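Local coordinates for protein monomethylamine methyltransferase mtmB1 (PDB 1NTH) that catalyses transfer of the methyl group from monomethylamine to the corrinoid cofactor of the protein MtmC, a step of methanogenesis from methylamine, at residues K377-E382 with K423-C428; G129-P134 with G366-K371; V113-V118 with F325-S330; I255-Q260 with A291-D296; K48-P53 with E400-L405. All blocks are in the same frame, centred on the assembly; numbering follows the deposited sequence.

How the contacts relate
The five contacts trace one TIM barrel from its strands outward. Contact 4 pairs two neighbouring parallel strands, and the loop of contact 3 leads into the next: they touch through Leu329 O and His294 N, 3.0 Å apart. Contact 2, with its centre about 18 Å from that of contact 4, joins the first and last strands of the barrel sheet at their ends. Contact 1 adjoins contact 2, centres about 10 Å apart. Contact 5 lies outside and touches contact 3 through Val118 and Ile52. Along the chain, contact 4 is nested within contacts 2 and 3, which cross each other, and all three lie inside contact 5. Contact 1 opens after contacts 2, 3 and 4 close, and crosses contact 5.

Contact 1. Residues K377-E382 with K423-C428; sequences KTTGME and KTFQEC
Thr379 and Lys377 meet Thr424, Phe425 and Cys428 in an apolar contact between two helix starts, on the flank of the barrel where the loop ahead of helix 380-393 passes the short helix 425-428. No hydrogen bond crosses it. Thr379 OG1 stands between its backbone N and carbonyl carbon (chi1 83°), which leaves CG2 to enter between two neighbours, 3.8 Å from Cys428 SG and 4.1 Å from Phe425 CD1, at the edge of the phenyl ring. Lys377 lies with its methylene chain against Thr424, CG to CG2 3.8 Å; its ammonium passes on to the carbonyls of Ala421 and Gly422. Each segment has its own capping box. Glu382 OE1 accepts from Thr379 N in a nearly straight bond (171°), its OE2 takes the Thr379 hydroxyl at 2.6 Å from OG1, and OG1 accepts from Met381 N. Thr424 N reaches Glu427 OE1 on its anti lone pair, but the return cap to Thr424 OG1 is weak. With a valine in place of Thr379, Met381 N would probably lose its cap and Glu382 OE2 one of its donors. Thr379 thus divides its labour: the hydroxyl serves its own helix end, while the methyl makes the join hydrophobic.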
# COMPACT_ATOMS: atom_id res chain seq x y z
N LYS A 377 13.08 35.81 1.70
CA LYS A 377 13.56 36.29 2.99
C LYS A 377 13.07 35.50 4.20
O LYS A 377 12.41 36.03 5.09
CB LYS A 377 13.25 37.78 3.17
CG LYS A 377 14.14 38.67 2.29
CD LYS A 377 14.22 40.10 2.79
CE LYS A 377 15.21 40.90 1.96
NZ LYS A 377 15.38 42.30 2.46
N THR A 378 13.40 34.21 4.20
CA THR A 378 13.06 33.29 5.29
C THR A 378 14.10 32.18 5.26
O THR A 378 14.41 31.65 4.19
CB THR A 378 11.66 32.63 5.11
OG1 THR A 378 11.64 31.89 3.89
CG2 THR A 378 10.56 33.68 5.09
N THR A 379 14.65 31.83 6.42
CA THR A 379 15.64 30.74 6.47
C THR A 379 15.47 29.92 7.74
O THR A 379 14.85 30.36 8.71
CB THR A 379 17.09 31.26 6.45
OG1 THR A 379 17.48 31.64 7.78
CG2 THR A 379 17.23 32.46 5.52
N GLY A 380 16.04 28.71 7.72
CA GLY A 380 15.95 27.83 8.86
C GLY A 380 16.54 28.37 10.15
O GLY A 380 16.20 27.89 11.23
N MET A 381 17.43 29.35 10.05
CA MET A 381 18.04 29.93 11.25
C MET A 381 17.00 30.54 12.18
O MET A 381 17.12 30.44 13.40
CB MET A 381 19.07 30.99 10.88
CG MET A 381 20.40 30.44 10.39
SD MET A 381 21.33 29.56 11.68
CE MET A 381 22.31 30.91 12.37
N GLU A 382 15.97 31.16 11.62
CA GLU A 382 14.93 31.76 12.45
C GLU A 382 14.14 30.68 13.18
O GLU A 382 13.74 30.87 14.33
CB GLU A 382 13.99 32.62 11.60
CG GLU A 382 14.68 33.80 10.91
CD GLU A 382 14.93 33.55 9.43
OE1 GLU A 382 13.94 33.45 8.67
OE2 GLU A 382 16.11 33.46 9.03
N LYS A 423 18.31 40.03 5.00
CA LYS A 423 18.80 39.45 3.76
C LYS A 423 17.99 38.26 3.27
O LYS A 423 17.22 37.67 4.02
CB LYS A 423 20.26 39.01 3.95
CG LYS A 423 21.20 40.15 4.32
CD LYS A 423 22.63 39.67 4.40
CE LYS A 423 23.58 40.84 4.65
NZ LYS A 423 25.00 40.39 4.64
N THR A 424 18.18 37.93 2.00
CA THR A 424 17.49 36.79 1.40
C THR A 424 18.30 35.55 1.74
O THR A 424 19.44 35.64 2.20
CB THR A 424 17.43 36.89 -0.14
OG1 THR A 424 18.76 36.95 -0.66
CG2 THR A 424 16.65 38.13 -0.56
N PHE A 425 17.70 34.39 1.51
CA PHE A 425 18.34 33.11 1.76
C PHE A 425 19.68 33.05 1.03
O PHE A 425 20.69 32.62 1.60
CB PHE A 425 17.42 31.99 1.25
CG PHE A 425 18.06 30.62 1.25
CD1 PHE A 425 18.31 29.95 2.44
CD2 PHE A 425 18.38 30.00 0.05
CE1 PHE A 425 18.88 28.67 2.43
CE2 PHE A 425 18.94 28.72 0.03
CZ PHE A 425 19.19 28.06 1.23
N GLN A 426 19.69 33.49 -0.22
CA GLN A 426 20.89 33.47 -1.04
C GLN A 426 22.02 34.34 -0.49
O GLN A 426 23.19 34.09 -0.76
CB GLN A 426 20.58 33.92 -2.47
CG GLN A 426 19.64 33.01 -3.27
CD GLN A 426 18.17 33.38 -3.12
OE1 GLN A 426 17.37 33.13 -4.03
NE2 GLN A 426 17.80 33.95 -1.99
N GLU A 427 21.66 35.36 0.29
CA GLU A 427 22.65 36.27 0.85
C GLU A 427 23.23 35.86 2.20
O GLU A 427 24.39 36.16 2.49
CB GLU A 427 22.05 37.68 0.97
CG GLU A 427 21.56 38.26 -0.35
CD GLU A 427 20.95 39.64 -0.20
OE1 GLU A 427 19.98 39.80 0.58
OE2 GLU A 427 21.43 40.58 -0.87
N CYS A 428 22.44 35.18 3.03
CA CYS A 428 22.95 34.79 4.35
C CYS A 428 23.20 33.29 4.51
O CYS A 428 23.47 32.81 5.61
CB CYS A 428 22.02 35.30 5.45
SG CYS A 428 20.32 34.72 5.36

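Contact 2. Residues G129-P134 with G366-K371; sequences GPTGSP and GVASAK
Gly366, at the end of strand 363-366, gives its carbonyl oxygen to Gly129 N, with N to O 2.9 Å and the donor tilted somewhat from the carbonyl plane. The peptide bond that follows is cis, and against it rests the hydroxyl of Thr131: OG1 lies only 2.9 Å from Gly366 C, a tight approach. Val367 N is close to OG1 as well, but the angle is too poor for a hydrogen bond; the hydroxyl donates instead to Gly129 O, 2.8 Å from OG1, arriving above that carbonyl's plane. OG1 stands beside its own backbone N (chi1 -49°), which turns it back to Gly129 and leaves CG2, opposite the backbone N, against the Ala368 methyl. Ala368, the centre of an inverse gamma turn, carries the packing: its CB is 3.7 Å from Thr131 CB and 3.6 Å from Ser133 OG. Ser133 N closes the type I' turn on Pro130 O, and Ser133 OG adds a second bond to the same oxygen at 2.7 Å. If Thr131 were an alanine, Gly129 O would probably lose its hydroxyl donor and a gap would open beside the Ala368 methyl. Ser369, next along, turns its hydroxyl to Glu382 in a hydrogen bond. Both loops follow the C-terminal ends of the adjacent parallel strands 125-128 and 363-366, so the contact lies on the C-terminal rim of this TIM barrel.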
# COMPACT_ATOMS: atom_id res chain seq x y z
N GLY A 129 9.48 26.62 8.61
CA GLY A 129 9.43 26.76 7.17
C GLY A 129 9.25 28.20 6.77
O GLY A 129 9.18 29.08 7.64
N PRO A 130 9.17 28.49 5.46
CA PRO A 130 8.99 29.84 4.93
C PRO A 130 7.69 30.45 5.44
O PRO A 130 7.45 31.65 5.30
CB PRO A 130 8.99 29.63 3.42
CG PRO A 130 9.92 28.45 3.26
CD PRO A 130 9.46 27.54 4.37
N THR A 131 6.83 29.61 6.00
CA THR A 131 5.58 30.06 6.57
C THR A 131 4.73 30.87 5.58
O THR A 131 4.30 31.99 5.87
CB THR A 131 5.87 30.88 7.85
OG1 THR A 131 6.78 30.14 8.68
CG2 THR A 131 4.61 31.14 8.65
N GLY A 132 4.50 30.28 4.42
CA GLY A 132 3.68 30.91 3.40
C GLY A 132 4.31 32.05 2.63
O GLY A 132 3.64 32.69 1.81
N SER A 133 5.58 32.32 2.89
CA SER A 133 6.29 33.41 2.21
C SER A 133 6.69 33.01 0.79
O SER A 133 6.91 31.83 0.51
CB SER A 133 7.53 33.80 3.01
OG SER A 133 7.18 34.17 4.34
N PRO A 134 6.77 33.99 -0.12
CA PRO A 134 7.15 33.71 -1.51
C PRO A 134 8.60 33.26 -1.64
O PRO A 134 9.51 33.92 -1.13
CB PRO A 134 6.87 35.03 -2.22
CG PRO A 134 7.12 36.05 -1.15
CD PRO A 134 6.46 35.42 0.06
N GLY A 366 6.58 28.85 12.27
CA GLY A 366 7.33 30.01 11.81
C GLY A 366 8.53 29.64 10.96
O GLY A 366 8.81 28.46 10.78
N VAL A 367 9.29 30.62 10.49
CA VAL A 367 9.06 32.04 10.76
C VAL A 367 8.93 32.82 9.45
O VAL A 367 9.81 32.74 8.59
CB VAL A 367 10.24 32.62 11.57
CG1 VAL A 367 10.06 34.12 11.77
CG2 VAL A 367 10.36 31.90 12.91
N ALA A 368 7.85 33.58 9.30
CA ALA A 368 7.66 34.37 8.09
C ALA A 368 8.34 35.72 8.28
O ALA A 368 7.68 36.74 8.50
CB ALA A 368 6.19 34.55 7.80
N SER A 369 9.66 35.71 8.22
CA SER A 369 10.46 36.92 8.40
C SER A 369 10.11 37.98 7.37
O SER A 369 9.56 37.68 6.31
CB SER A 369 11.94 36.57 8.32
OG SER A 369 12.24 35.53 9.25
N ALA A 370 10.43 39.24 7.69
CA ALA A 370 10.13 40.35 6.80
C ALA A 370 8.64 40.39 6.50
O ALA A 370 8.22 40.73 5.40
CB ALA A 370 10.93 40.22 5.50
N LYS A 371 7.85 40.04 7.51
CA LYS A 371 6.39 40.02 7.42
C LYS A 371 5.86 39.06 6.36
O LYS A 371 4.70 39.15 5.95
CB LYS A 371 5.86 41.44 7.15
CG LYS A 371 6.28 42.44 8.22
CD LYS A 371 5.72 43.83 7.97
CE LYS A 371 6.31 44.83 8.95
NZ LYS A 371 5.80 46.21 8.71

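Contact 3. Residues V113-V118 with F325-S330; sequences VRKRSV and FTDILS
Lys115 NZ is held by Asp327 and Thr326 together. It forms a salt bridge to Asp327 OD2 at 3.0 Å, met nearly end-on to the C-O bond, and a shorter hydrogen bond to Thr326 O at 2.8 Å; the carbonyl of Ser323 is a further acceptor. The side chain is fully extended, with CG anti to its backbone N (chi1 -178°), and this lets a lysine just past strand 111-114 reach across to the end of helix 309-325. There it meets the aspartate side chain at about a right angle. Asp327 OD1 has its own salt bridge to Lys100, and the two ammonium groups are likely to stabilise the carboxylate's negative charge. On the aspartate's own loop, Thr326 OG1 accepts from Ile328 N in an ST turn and is also hydrogen-bonded to Ile322 O of helix 309-325. Packing follows at the lysine's base: Leu329 CD2 sits 3.7 Å from Lys115 N and 4.1 Å from Lys115 CB. Leu329 also rests on Phe102 of strand 101-104, the hairpin partner of strand 111-114, where Arg114 forms a salt bridge with Glu101 of a neighbouring subunit. The contact thus ties that hairpin to the loop joining helix 309-325 to barrel strand 330-333.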
# COMPACT_ATOMS: atom_id res chain seq x y z
N VAL A 113 1.51 14.89 18.58
CA VAL A 113 1.05 16.19 19.03
C VAL A 113 0.04 15.94 20.14
O VAL A 113 -1.04 15.38 19.89
CB VAL A 113 0.36 16.97 17.88
CG1 VAL A 113 -0.08 18.35 18.39
CG2 VAL A 113 1.32 17.11 16.71
N ARG A 114 0.40 16.33 21.36
CA ARG A 114 -0.47 16.15 22.51
C ARG A 114 -0.67 17.49 23.23
O ARG A 114 0.12 18.41 23.06
CB ARG A 114 0.13 15.11 23.46
CG ARG A 114 0.35 13.75 22.80
CD ARG A 114 0.67 12.67 23.82
NE ARG A 114 0.83 11.35 23.19
CZ ARG A 114 2.00 10.79 22.91
NH1 ARG A 114 3.13 11.42 23.19
NH2 ARG A 114 2.04 9.59 22.33
N LYS A 115 -1.72 17.58 24.03
CA LYS A 115 -2.02 18.83 24.73
C LYS A 115 -0.95 19.31 25.70
O LYS A 115 -0.30 18.52 26.39
CB LYS A 115 -3.35 18.71 25.49
CG LYS A 115 -3.74 20.00 26.20
CD LYS A 115 -5.05 19.89 26.96
CE LYS A 115 -5.38 21.23 27.64
NZ LYS A 115 -6.65 21.16 28.41
N ARG A 116 -0.77 20.63 25.75
CA ARG A 116 0.17 21.27 26.66
C ARG A 116 -0.63 22.24 27.53
O ARG A 116 -1.59 22.86 27.06
CB ARG A 116 1.24 22.07 25.91
CG ARG A 116 2.28 21.23 25.19
CD ARG A 116 3.39 22.10 24.60
NE ARG A 116 4.24 22.72 25.64
CZ ARG A 116 4.21 24.00 25.97
NH1 ARG A 116 3.38 24.84 25.36
NH2 ARG A 116 5.02 24.46 26.92
N SER A 117 -0.24 22.37 28.79
CA SER A 117 -0.91 23.28 29.69
C SER A 117 -0.06 24.53 29.81
O SER A 117 1.05 24.59 29.30
CB SER A 117 -1.08 22.64 31.07
OG SER A 117 0.17 22.32 31.63
N VAL A 118 -0.59 25.55 30.48
CA VAL A 118 0.15 26.78 30.69
C VAL A 118 1.40 26.41 31.51
O VAL A 118 1.30 25.68 32.49
CB VAL A 118 -0.69 27.81 31.47
CG1 VAL A 118 0.15 29.02 31.83
CG2 VAL A 118 -1.90 28.22 30.64
N PHE A 325 -9.73 25.82 29.84
CA PHE A 325 -11.11 25.37 29.79
C PHE A 325 -11.54 24.41 28.68
O PHE A 325 -12.70 23.99 28.66
CB PHE A 325 -12.04 26.59 29.79
CG PHE A 325 -11.82 27.49 30.97
CD1 PHE A 325 -10.99 28.61 30.86
CD2 PHE A 325 -12.38 27.19 32.20
CE1 PHE A 325 -10.72 29.40 31.97
CE2 PHE A 325 -12.11 27.98 33.32
CZ PHE A 325 -11.28 29.09 33.20
N THR A 326 -10.63 24.07 27.77
CA THR A 326 -10.96 23.14 26.70
C THR A 326 -9.76 22.25 26.42
O THR A 326 -8.68 22.45 26.98
CB THR A 326 -11.32 23.84 25.37
OG1 THR A 326 -10.12 24.26 24.70
CG2 THR A 326 -12.20 25.06 25.62
N ASP A 327 -9.96 21.28 25.54
CA ASP A 327 -8.90 20.37 25.14
C ASP A 327 -8.52 20.64 23.69
O ASP A 327 -7.89 19.82 23.03
CB ASP A 327 -9.37 18.92 25.31
CG ASP A 327 -9.45 18.51 26.77
OD1 ASP A 327 -10.24 17.60 27.09
OD2 ASP A 327 -8.71 19.09 27.60
N ILE A 328 -8.90 21.82 23.20
CA ILE A 328 -8.60 22.21 21.82
C ILE A 328 -7.09 22.35 21.61
O ILE A 328 -6.42 23.08 22.33
CB ILE A 328 -9.27 23.56 21.47
CG1 ILE A 328 -10.79 23.41 21.52
CG2 ILE A 328 -8.83 24.02 20.08
CD1 ILE A 328 -11.55 24.72 21.31
N LEU A 329 -6.57 21.65 20.61
CA LEU A 329 -5.14 21.73 20.29
C LEU A 329 -4.93 22.97 19.43
O LEU A 329 -5.72 23.25 18.53
CB LEU A 329 -4.70 20.47 19.53
CG LEU A 329 -4.85 19.17 20.33
CD1 LEU A 329 -4.63 17.97 19.41
CD2 LEU A 329 -3.85 19.16 21.48
N SER A 330 -3.86 23.72 19.70
CA SER A 330 -3.63 24.94 18.94
C SER A 330 -2.17 25.30 18.69
O SER A 330 -1.25 24.70 19.25
CB SER A 330 -4.30 26.12 19.64
OG SER A 330 -3.58 26.47 20.81

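Contact 4. Residues I255-Q260 with A291-D296; sequences IIMDEQ and ASWHLD
Met257, Asp258 and Glu259 pair in parallel with Trp293, His294 and Leu295; their strands, with helix 271-288 between them, form a beta-alpha-beta unit of the barrel. The backbone bonds run as a ladder: Asp258 N to Trp293 O, Leu295 N to Asp258 O and Gln260 N to Leu295 O. At its N-terminal end Ile256 O receives both Ser292 N and Trp293 N, and Ser292 OG, also hydrogen-bonded to Gln99, accepts from Ile256 N at 3.1 Å. Aromatic contacts lie on the Met257 face. In one of its two modelled conformers, Met257 CG, opposite the backbone N (chi1 -180°), is carried over the six-membered ring of Trp293, 3.4 Å from the centroid, a CH-pi contact; SD approaches obliquely, a Met-aromatic pair, and touches Leu295 CB at 3.7 Å. On the other face, His294 ND1 donates to the anti lone pair of Asp258 OD2 at 2.7 Å, nearly in the ring plane. Asp258 also bonds Ser289 and Gln232, while His294 NE2 meets a water within hydrogen-bonding distance of Gln260 O. The faces therefore differ in chemistry: Glu259, in the conformer described, bonds Ser231 through OE1, with OE2 close to pyrrolysine at position 202, whereas carboxylate and water fix the imidazole's rotation.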
# COMPACT_ATOMS: atom_id res chain seq x y z
N ILE A 255 -5.88 15.42 8.49
CA ILE A 255 -5.75 16.19 9.72
C ILE A 255 -6.04 17.62 9.26
O ILE A 255 -5.43 18.11 8.31
CB ILE A 255 -4.31 16.12 10.29
CG1 ILE A 255 -4.04 14.72 10.85
CG2 ILE A 255 -4.12 17.19 11.36
CD1 ILE A 255 -4.96 14.32 11.99
N ILE A 256 -6.99 18.28 9.93
CA ILE A 256 -7.38 19.63 9.55
C ILE A 256 -6.87 20.72 10.48
O ILE A 256 -7.05 20.65 11.69
CB ILE A 256 -8.92 19.75 9.47
CG1 ILE A 256 -9.46 18.83 8.36
CG2 ILE A 256 -9.33 21.20 9.21
CD1 ILE A 256 -10.97 18.77 8.29
N MET A 257 -6.22 21.72 9.89
CA MET A 257 -5.73 22.87 10.65
C MET A 257 -6.53 24.09 10.22
O MET A 257 -6.38 24.57 9.10
CB MET A 257 -4.25 23.13 10.40
CG MET A 257 -3.72 24.32 11.21
SD MET A 257 -2.26 25.11 10.50
CE MET A 257 -3.04 26.12 9.22
N ASP A 258 -7.40 24.57 11.10
CA ASP A 258 -8.19 25.76 10.83
C ASP A 258 -7.35 26.92 11.35
O ASP A 258 -6.72 26.80 12.41
CB ASP A 258 -9.51 25.68 11.59
CG ASP A 258 -10.24 27.01 11.64
OD1 ASP A 258 -11.21 27.20 10.87
OD2 ASP A 258 -9.84 27.87 12.45
N GLU A 259 -7.30 28.02 10.62
CA GLU A 259 -6.52 29.16 11.07
C GLU A 259 -7.32 30.45 11.03
O GLU A 259 -8.24 30.60 10.23
CB GLU A 259 -5.26 29.34 10.22
CG GLU A 259 -5.53 29.75 8.79
CD GLU A 259 -4.25 30.03 8.02
OE1 GLU A 259 -4.34 30.49 6.86
OE2 GLU A 259 -3.16 29.79 8.58
N GLN A 260 -6.98 31.37 11.93
CA GLN A 260 -7.63 32.68 11.96
C GLN A 260 -6.60 33.63 12.55
O GLN A 260 -5.89 33.29 13.50
CB GLN A 260 -8.90 32.66 12.81
CG GLN A 260 -9.92 33.74 12.40
CD GLN A 260 -9.70 35.08 13.09
OE1 GLN A 260 -9.89 36.14 12.49
NE2 GLN A 260 -9.33 35.03 14.36
N ALA A 291 -12.00 21.15 12.74
CA ALA A 291 -10.55 21.18 12.91
C ALA A 291 -9.96 20.18 13.90
O ALA A 291 -10.57 19.86 14.92
CB ALA A 291 -10.11 22.59 13.30
N SER A 292 -8.77 19.69 13.56
CA SER A 292 -8.02 18.79 14.43
C SER A 292 -7.27 19.72 15.37
O SER A 292 -7.08 19.42 16.55
CB SER A 292 -7.02 17.96 13.62
OG SER A 292 -7.68 17.08 12.73
N TRP A 293 -6.83 20.86 14.84
CA TRP A 293 -6.16 21.88 15.64
C TRP A 293 -6.37 23.24 15.00
O TRP A 293 -6.72 23.34 13.82
CB TRP A 293 -4.66 21.57 15.84
CG TRP A 293 -3.77 21.58 14.62
CD1 TRP A 293 -3.64 20.60 13.68
CD2 TRP A 293 -2.76 22.56 14.32
NE1 TRP A 293 -2.60 20.89 12.82
CE2 TRP A 293 -2.05 22.09 13.19
CE3 TRP A 293 -2.39 23.78 14.89
CZ2 TRP A 293 -0.99 22.81 12.62
CZ3 TRP A 293 -1.33 24.50 14.33
CH2 TRP A 293 -0.65 24.00 13.20
N HIS A 294 -6.19 24.29 15.79
CA HIS A 294 -6.39 25.65 15.31
C HIS A 294 -5.12 26.49 15.40
O HIS A 294 -4.44 26.50 16.43
CB HIS A 294 -7.49 26.34 16.13
CG HIS A 294 -7.68 27.78 15.80
ND1 HIS A 294 -8.30 28.20 14.64
CD2 HIS A 294 -7.30 28.91 16.45
CE1 HIS A 294 -8.30 29.53 14.60
NE2 HIS A 294 -7.70 29.98 15.69
N LEU A 295 -4.82 27.19 14.32
CA LEU A 295 -3.65 28.04 14.25
C LEU A 295 -4.07 29.50 14.41
O LEU A 295 -4.89 30.00 13.64
CB LEU A 295 -2.93 27.87 12.91
CG LEU A 295 -1.67 28.71 12.74
CD1 LEU A 295 -0.57 28.20 13.66
CD2 LEU A 295 -1.23 28.65 11.30
N ASP A 296 -3.51 30.16 15.41
CA ASP A 296 -3.81 31.57 15.69
C ASP A 296 -2.73 32.42 15.03
O ASP A 296 -1.81 31.89 14.39
CB ASP A 296 -3.80 31.78 17.21
CG ASP A 296 -4.42 33.10 17.64
OD1 ASP A 296 -4.84 33.90 16.78
OD2 ASP A 296 -4.50 33.31 18.87
O HOH W 1 -7.43 32.65 16.08

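Contact 5. Residues K48-P53 with E400-L405; sequences KGEFIP and EVNVIL
Phe51 passes Asn402 with their CA atoms 6.0 Å apart, the closest CA pair between residues 48-53 and 400-405. The helix keeps its regular bonds, such as Leu405 N to Val401 O, while the loop is extended at Glu50 and Ile52 and bends at Phe51, where psi falls to -41°. That bend brings two successive N-H groups to bear on one acceptor. Asn402 CG lies opposite the carbonyl carbon, beside the backbone N (chi1 -82°), which leans the amide out from the helix to the loop. Its OD1 takes Phe51 N at 2.9 Å, from above the amide plane, and Ile52 N at 3.0 Å, in the plane and on a lone pair. Through its other branch, ND2, the same amide donates to Ile52 O, 3.0 Å away and almost straight (169°), so the side chain addresses both N-H and C=O of Ile52 much as a neighbouring backbone would. ND2 further donates to a water that in turn donates to Glu50 OE2, which also bonds the hydroxyl of Thr54. Beside this polar centre, Phe51 slides past the asparagine with OD1 at its ring edge. Leu405 comes over one ring face: its CB stands 3.8 Å from the ring centroid, toward the rim, in a CH-pi contact, and its CD1 lies 3.5 Å from Phe51 CB. Leu312 of helix 309-325 packs on the same phenylalanine. Three direct bonds fix the carboxamide's rotation and are consistent with oxygen and nitrogen as modelled; one asparagine thereby satisfies three backbone groups, beside an apolar Leu405-Phe51 contact.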
# COMPACT_ATOMS: atom_id res chain seq x y z
N LYS A 48 -4.49 43.82 32.57
CA LYS A 48 -3.50 44.49 33.40
C LYS A 48 -2.04 44.32 32.98
O LYS A 48 -1.17 44.07 33.82
CB LYS A 48 -3.68 44.02 34.85
CG LYS A 48 -5.10 44.25 35.37
CD LYS A 48 -5.34 43.58 36.71
CE LYS A 48 -6.78 43.77 37.15
NZ LYS A 48 -7.09 43.04 38.41
N GLY A 49 -1.78 44.47 31.69
CA GLY A 49 -0.42 44.38 31.19
C GLY A 49 0.27 43.02 31.16
O GLY A 49 1.43 42.94 30.77
N GLU A 50 -0.43 41.97 31.57
CA GLU A 50 0.17 40.63 31.57
C GLU A 50 0.14 40.00 30.19
O GLU A 50 -0.83 40.17 29.45
CB GLU A 50 -0.56 39.70 32.53
CG GLU A 50 -0.36 39.97 34.00
CD GLU A 50 -0.80 38.80 34.86
OE1 GLU A 50 -1.97 38.39 34.75
OE2 GLU A 50 0.03 38.28 35.64
N PHE A 51 1.20 39.27 29.84
CA PHE A 51 1.26 38.58 28.56
C PHE A 51 0.57 37.23 28.71
O PHE A 51 -0.17 36.78 27.83
CB PHE A 51 2.70 38.35 28.12
CG PHE A 51 3.42 39.60 27.71
CD1 PHE A 51 4.03 40.42 28.66
CD2 PHE A 51 3.48 39.97 26.37
CE1 PHE A 51 4.69 41.58 28.28
CE2 PHE A 51 4.14 41.13 25.98
CZ PHE A 51 4.75 41.94 26.94
N ILE A 52 0.82 36.59 29.85
CA ILE A 52 0.23 35.29 30.16
C ILE A 52 -0.54 35.46 31.46
O ILE A 52 0.05 35.83 32.48
CB ILE A 52 1.31 34.21 30.36
CG1 ILE A 52 2.31 34.22 29.21
CG2 ILE A 52 0.66 32.84 30.48
CD1 ILE A 52 1.70 33.93 27.86
N PRO A 53 -1.85 35.19 31.46
CA PRO A 53 -2.67 35.34 32.66
C PRO A 53 -2.34 34.41 33.82
O PRO A 53 -1.94 33.26 33.61
CB PRO A 53 -4.09 35.12 32.14
CG PRO A 53 -3.87 34.12 31.05
CD PRO A 53 -2.65 34.67 30.34
N GLU A 400 7.89 34.76 36.14
CA GLU A 400 9.20 35.07 35.58
C GLU A 400 9.11 35.33 34.08
O GLU A 400 9.81 36.19 33.54
CB GLU A 400 10.18 33.93 35.86
CG GLU A 400 10.68 33.89 37.30
CD GLU A 400 11.49 32.65 37.61
OE1 GLU A 400 12.38 32.30 36.80
OE2 GLU A 400 11.25 32.03 38.66
N VAL A 401 8.25 34.58 33.40
CA VAL A 401 8.07 34.75 31.96
C VAL A 401 7.53 36.14 31.65
O VAL A 401 8.02 36.81 30.74
CB VAL A 401 7.11 33.68 31.39
CG1 VAL A 401 6.80 33.98 29.93
CG2 VAL A 401 7.73 32.30 31.53
N ASN A 402 6.52 36.57 32.40
CA ASN A 402 5.94 37.89 32.17
C ASN A 402 6.98 39.00 32.34
O ASN A 402 6.95 40.00 31.62
CB ASN A 402 4.75 38.13 33.11
CG ASN A 402 3.47 37.51 32.59
OD1 ASN A 402 3.10 37.72 31.43
ND2 ASN A 402 2.78 36.75 33.43
N VAL A 403 7.89 38.82 33.29
CA VAL A 403 8.94 39.81 33.52
C VAL A 403 9.91 39.83 32.34
O VAL A 403 10.27 40.89 31.84
CB VAL A 403 9.72 39.52 34.82
CG1 VAL A 403 10.95 40.41 34.91
CG2 VAL A 403 8.81 39.74 36.02
N ILE A 404 10.32 38.65 31.89
CA ILE A 404 11.24 38.54 30.77
C ILE A 404 10.64 39.14 29.50
O ILE A 404 11.31 39.86 28.76
CB ILE A 404 11.61 37.06 30.50
CG1 ILE A 404 12.45 36.52 31.65
CG2 ILE A 404 12.37 36.94 29.18
CD1 ILE A 404 12.82 35.05 31.53
N LEU A 405 9.36 38.86 29.25
CA LEU A 405 8.69 39.38 28.06
C LEU A 405 8.62 40.90 28.05
O LEU A 405 8.83 41.53 27.01
CB LEU A 405 7.29 38.79 27.93
CG LEU A 405 7.25 37.34 27.44
CD1 LEU A 405 5.83 36.80 27.54
CD2 LEU A 405 7.76 37.27 26.01
O HOH W 2 2.85 37.54 36.43